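Local coordinates for protein EreC (Klebsiella pneumoniae, PDB 6XCQ) that probably hydrolyses the macrolactone ester of erythromycin and related macrolides, thereby conferring resistance to these antibiotics, at residues 118-121 with 122-126; 414-417 with 418-421. The protein carries 1 engineered substitution. One frame throughout, in Å; residues are numbered along the deposited sequence. Where two conformers were deposited one is given.

Interaction 1 (118-121 with 122-126); sequences HELE and RFSDP
One face of the Arg122 guanidinium receives Glu119 OE1, which sits 2.9 Å above its plane, while the Phe123 ring meets the backbone at its edge: Glu119 O lies near the ring plane, 3.2 Å from CD1, and His118 CA borders the same rim. These groups decorate two overlapping beta-turns in the connection between helices 101-112 and 126-146. Arg122 N donates to Glu119 O (3.1 Å) and Phe123 N to Leu120 O (2.9 Å), each an i to i+3 bond, with Glu121 central to both turns. The salt bridge from Glu119 OE1 to Arg122 NH2, at 3.0 Å, is purely electrostatic: no N-H points at the oxygen, and the carboxylate and guanidinium planes stand 85° apart. Both side chains run the same way, and the bend of Arg122 at chi2 (-97°) folds its guanidinium back alongside the glutamate. On the inner side, Leu120 presses on Leu107 and Tyr110 of helix 101-112 and on Phe129 of helix 126-146, which ties the turn to both helices. Ser124 is modelled in two conformers; in the one considered, and for that conformer only, OG would donate to Leu120 O at 2.7 Å, coming from the opposite face of the carbonyl plane to Phe123 N.

Interaction 2 (414-417 with 418-421); sequences ETNL and SEAF
Asn416 CB begins a side chain that reaches over the first residues of helix 417-420, passing 4.2 Å from Glu419 OE2 on the way. Its CG stands anti to the backbone N (chi1 -179°), which carries the amide forward over the start of the helix. There CG packs against the aliphatic part of Glu419, 3.7 Å from Glu419 CG, with the amide and carboxylate planes 37° apart. OD1 takes the polar load. Glu419 N donates to it at 3.1 Å from well above the carbonyl plane, and Ser418 N adds a weaker bond. Ser418 OG also lies close to OD1, but the separation is implausibly short and this serine has two conformers, so that bond is doubtful. At the other branch, ND2 has a weak, long bond to a water that, in the Ser418 conformer considered, also donates to Ser418 OG.

This is the geometry of an Asn N-cap: OD1 accepts from N-H groups of the first turn, which lack a helical i-4 carbonyl partner. A negative carboxylate on Glu419 would probably also suit this end of the helix dipole. Behind the cap, Asn416 O accepts from Ala420 N at 2.9 Å in the carbonyl plane, with a weak additional bond from Glu419 N beside it. Thr415 CG2 lies 3.6 Å from Ala420 CB, at the two positions that a hydrophobic staple would join, while Thr415 OG1 bonds to Thr313. The single helical turn closes with Phe421 N donating to Leu417 O (3.2 Å, 163° at the hydrogen). Leu417 CD2 approaches the edge of the Phe421 ring, 4.2 Å from its CD2, and both side chains also pack on Met406 of strand 405-408.

How the interactions relate
Interactions 1 and 2 do not touch: their centres are 37 Å apart and their nearest atoms about 24 Å, on opposite sides of the chain's centre. Interaction 1 leads up to helix 126-146, whereas interaction 2 spans the start and the single turn of helix 417-420, and the helix starts differ. Asp125 occupies the N-cap position of helix 126-146 without a side-chain capping bond, its OD2 binding Gln103 instead, whereas Asn416 caps helix 417-420 directly. The helices feed different parts of the mixed sheet: 126-146 precedes the outermost strand 151-154, while 417-420 leads into strand 423-427, inside the sheet between 392-396 and 338-345. Both lie within the erythromycin esterase family region.

Interaction 1 (118-121 with 122-126)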
loop_
_atom_site.group_PDB
_atom_site.type_symbol
_atom_site.label_atom_id
_atom_site.label_comp_id
_atom_site.label_asym_id
_atom_site.label_seq_id
_atom_site.Cartn_x
_atom_site.Cartn_y
_atom_site.Cartn_z
ATOM N N HIS A 118 1.426 -13.534 -21.665
ATOM C CA HIS A 118 1.182 -13.355 -20.241
ATOM C C HIS A 118 1.476 -11.937 -19.783
ATOM O O HIS A 118 2.107 -11.740 -18.737
ATOM C CB HIS A 118 2.022 -14.351 -19.450
ATOM C CG HIS A 118 1.545 -15.763 -19.584
ATOM N ND1 HIS A 118 2.341 -16.852 -19.301
ATOM C CD2 HIS A 118 0.352 -16.264 -19.984
ATOM C CE1 HIS A 118 1.654 -17.962 -19.510
ATOM N NE2 HIS A 118 0.447 -17.632 -19.931
ATOM N N GLU A 119 1.016 -10.955 -20.557
ATOM C CA GLU A 119 1.229 -9.551 -20.238
ATOM C C GLU A 119 0.551 -9.188 -18.920
ATOM O O GLU A 119 -0.453 -9.789 -18.528
ATOM C CB GLU A 119 0.673 -8.665 -21.356
ATOM C CG GLU A 119 1.167 -9.015 -22.756
ATOM C CD GLU A 119 0.396 -10.170 -23.400
ATOM O OE1 GLU A 119 -0.827 -10.295 -23.159
ATOM O OE2 GLU A 119 1.017 -10.946 -24.159
ATOM N N LEU A 120 1.092 -8.165 -18.251
ATOM C CA LEU A 120 0.558 -7.758 -16.956
ATOM C C LEU A 120 -0.883 -7.274 -17.064
ATOM O O LEU A 120 -1.664 -7.453 -16.121
ATOM C CB LEU A 120 1.443 -6.668 -16.344
ATOM C CG LEU A 120 0.908 -5.996 -15.067
ATOM C CD1 LEU A 120 0.808 -7.001 -13.889
ATOM C CD2 LEU A 120 1.797 -4.806 -14.716
ATOM N N GLU A 121 -1.260 -6.674 -18.200
ATOM C CA GLU A 121 -2.636 -6.221 -18.387
ATOM C C GLU A 121 -3.658 -7.334 -18.155
ATOM O O GLU A 121 -4.796 -7.056 -17.775
ATOM C CB GLU A 121 -2.829 -5.660 -19.795
ATOM C CG GLU A 121 -2.188 -4.320 -20.041
ATOM C CD GLU A 121 -0.790 -4.451 -20.588
ATOM O OE1 GLU A 121 -0.152 -5.500 -20.346
ATOM O OE2 GLU A 121 -0.330 -3.505 -21.262
ATOM N N ARG A 122 -3.280 -8.587 -18.388
ATOM C CA ARG A 122 -4.225 -9.691 -18.226
ATOM C C ARG A 122 -4.445 -10.064 -16.768
ATOM O O ARG A 122 -5.425 -10.748 -16.458
ATOM C CB ARG A 122 -3.735 -10.925 -18.978
ATOM C CG ARG A 122 -3.585 -10.736 -20.476
ATOM C CD ARG A 122 -4.811 -11.248 -21.221
ATOM N NE ARG A 122 -4.873 -10.746 -22.592
ATOM C CZ ARG A 122 -4.093 -11.168 -23.585
ATOM N NH1 ARG A 122 -4.228 -10.649 -24.796
ATOM N NH2 ARG A 122 -3.179 -12.107 -23.369
ATOM N N PHE A 123 -3.556 -9.638 -15.871
ATOM C CA PHE A 123 -3.581 -10.085 -14.486
ATOM C C PHE A 123 -3.851 -8.951 -13.514
ATOM O O PHE A 123 -3.711 -9.146 -12.300
ATOM C CB PHE A 123 -2.253 -10.748 -14.110
ATOM C CG PHE A 123 -1.922 -11.954 -14.930
ATOM C CD1 PHE A 123 -1.311 -11.821 -16.169
ATOM C CD2 PHE A 123 -2.229 -13.228 -14.465
ATOM C CE1 PHE A 123 -1.001 -12.941 -16.929
ATOM C CE2 PHE A 123 -1.922 -14.353 -15.223
ATOM C CZ PHE A 123 -1.310 -14.206 -16.457
ATOM N N SER A 124 -4.249 -7.779 -14.002
ATOM C CA SER A 124 -4.293 -6.607 -13.147
ATOM C C SER A 124 -5.456 -5.717 -13.546
ATOM O O SER A 124 -5.859 -5.678 -14.712
ATOM C CB SER A 124 -2.983 -5.824 -13.236
ATOM O OG SER A 124 -2.719 -5.468 -14.580
ATOM N N ASP A 125 -5.975 -4.991 -12.569
ATOM C CA ASP A 125 -7.016 -4.009 -12.789
ATOM C C ASP A 125 -6.383 -2.651 -13.054
ATOM O O ASP A 125 -5.184 -2.461 -12.834
ATOM C CB ASP A 125 -7.950 -4.005 -11.580
ATOM C CG ASP A 125 -8.478 -5.404 -11.263
ATOM O OD1 ASP A 125 -9.127 -5.998 -12.154
ATOM O OD2 ASP A 125 -8.223 -5.923 -10.144
ATOM N N PRO A 126 -7.159 -1.683 -13.564
ATOM C CA PRO A 126 -6.548 -0.393 -13.969
ATOM C C PRO A 126 -5.759 0.339 -12.885
ATOM O O PRO A 126 -4.640 0.794 -13.152
ATOM C CB PRO A 126 -7.762 0.419 -14.433
ATOM C CG PRO A 126 -8.723 -0.617 -14.954
ATOM C CD PRO A 126 -8.521 -1.852 -14.115
#

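Interaction 2 (414-417 with 418-421)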
loop_
_atom_site.group_PDB
_atom_site.type_symbol
_atom_site.label_atom_id
_atom_site.label_comp_id
_atom_site.label_asym_id
_atom_site.label_seq_id
_atom_site.Cartn_x
_atom_site.Cartn_y
_atom_site.Cartn_z
ATOM N N GLU A 414 3.998 17.848 7.839
ATOM C CA GLU A 414 4.910 18.312 8.876
ATOM C C GLU A 414 4.845 17.365 10.059
ATOM O O GLU A 414 3.759 16.968 10.485
ATOM C CB GLU A 414 4.565 19.729 9.331
ATOM C CG GLU A 414 5.307 20.143 10.600
ATOM C CD GLU A 414 5.380 21.660 10.799
ATOM O OE1 GLU A 414 4.564 22.386 10.172
ATOM O OE2 GLU A 414 6.259 22.113 11.582
ATOM N N THR A 415 6.007 17.020 10.604
ATOM C CA THR A 415 6.077 16.041 11.683
ATOM C C THR A 415 7.484 16.116 12.268
ATOM O O THR A 415 8.312 16.936 11.847
ATOM C CB THR A 415 5.727 14.639 11.154
ATOM O OG1 THR A 415 5.561 13.716 12.243
ATOM C CG2 THR A 415 6.809 14.163 10.229
ATOM N N ASN A 416 7.738 15.276 13.265
ATOM C CA ASN A 416 9.096 15.012 13.737
ATOM C C ASN A 416 9.662 13.919 12.849
ATOM O O ASN A 416 9.301 12.746 12.998
ATOM C CB ASN A 416 9.110 14.582 15.203
ATOM C CG ASN A 416 10.517 14.320 15.734
ATOM O OD1 ASN A 416 11.365 13.716 15.068
ATOM N ND2 ASN A 416 10.767 14.779 16.947
ATOM N N LEU A 417 10.570 14.292 11.949
ATOM C CA LEU A 417 11.011 13.355 10.926
ATOM C C LEU A 417 11.948 12.279 11.470
ATOM O O LEU A 417 12.076 11.224 10.839
ATOM C CB LEU A 417 11.656 14.115 9.755
ATOM C CG LEU A 417 10.637 14.952 8.967
ATOM C CD1 LEU A 417 11.325 16.066 8.190
ATOM C CD2 LEU A 417 9.799 14.091 8.016
ATOM N N SER A 418 12.598 12.505 12.612
ATOM C CA SER A 418 13.381 11.432 13.227
ATOM C C SER A 418 12.479 10.321 13.755
ATOM O O SER A 418 12.844 9.139 13.717
ATOM C CB SER A 418 14.251 11.983 14.356
ATOM O OG SER A 418 13.457 12.625 15.341
ATOM N N GLU A 419 11.307 10.682 14.263
ATOM C CA GLU A 419 10.361 9.682 14.736
ATOM C C GLU A 419 9.520 9.118 13.602
ATOM O O GLU A 419 9.046 7.979 13.693
ATOM C CB GLU A 419 9.446 10.313 15.777
ATOM C CG GLU A 419 10.205 10.869 16.959
ATOM C CD GLU A 419 9.319 11.024 18.157
ATOM O OE1 GLU A 419 9.700 10.547 19.247
ATOM O OE2 GLU A 419 8.233 11.630 17.998
ATOM N N ALA A 420 9.318 9.903 12.540
ATOM C CA ALA A 420 8.381 9.535 11.487
ATOM C C ALA A 420 8.973 8.515 10.524
ATOM O O ALA A 420 8.267 7.601 10.080
ATOM C CB ALA A 420 7.942 10.789 10.729
ATOM N N PHE A 421 10.254 8.657 10.178
ATOM C CA PHE A 421 10.909 7.759 9.235
ATOM C C PHE A 421 12.285 7.392 9.763
ATOM O O PHE A 421 12.879 8.128 10.550
ATOM C CB PHE A 421 11.030 8.408 7.844
ATOM C CG PHE A 421 9.705 8.737 7.239
ATOM C CD1 PHE A 421 8.958 7.746 6.599
ATOM C CD2 PHE A 421 9.174 10.008 7.353
ATOM C CE1 PHE A 421 7.719 8.043 6.048
ATOM C CE2 PHE A 421 7.932 10.299 6.809
ATOM C CZ PHE A 421 7.207 9.301 6.160
HETATM O O HOH W 1 14.008 14.229 17.677
#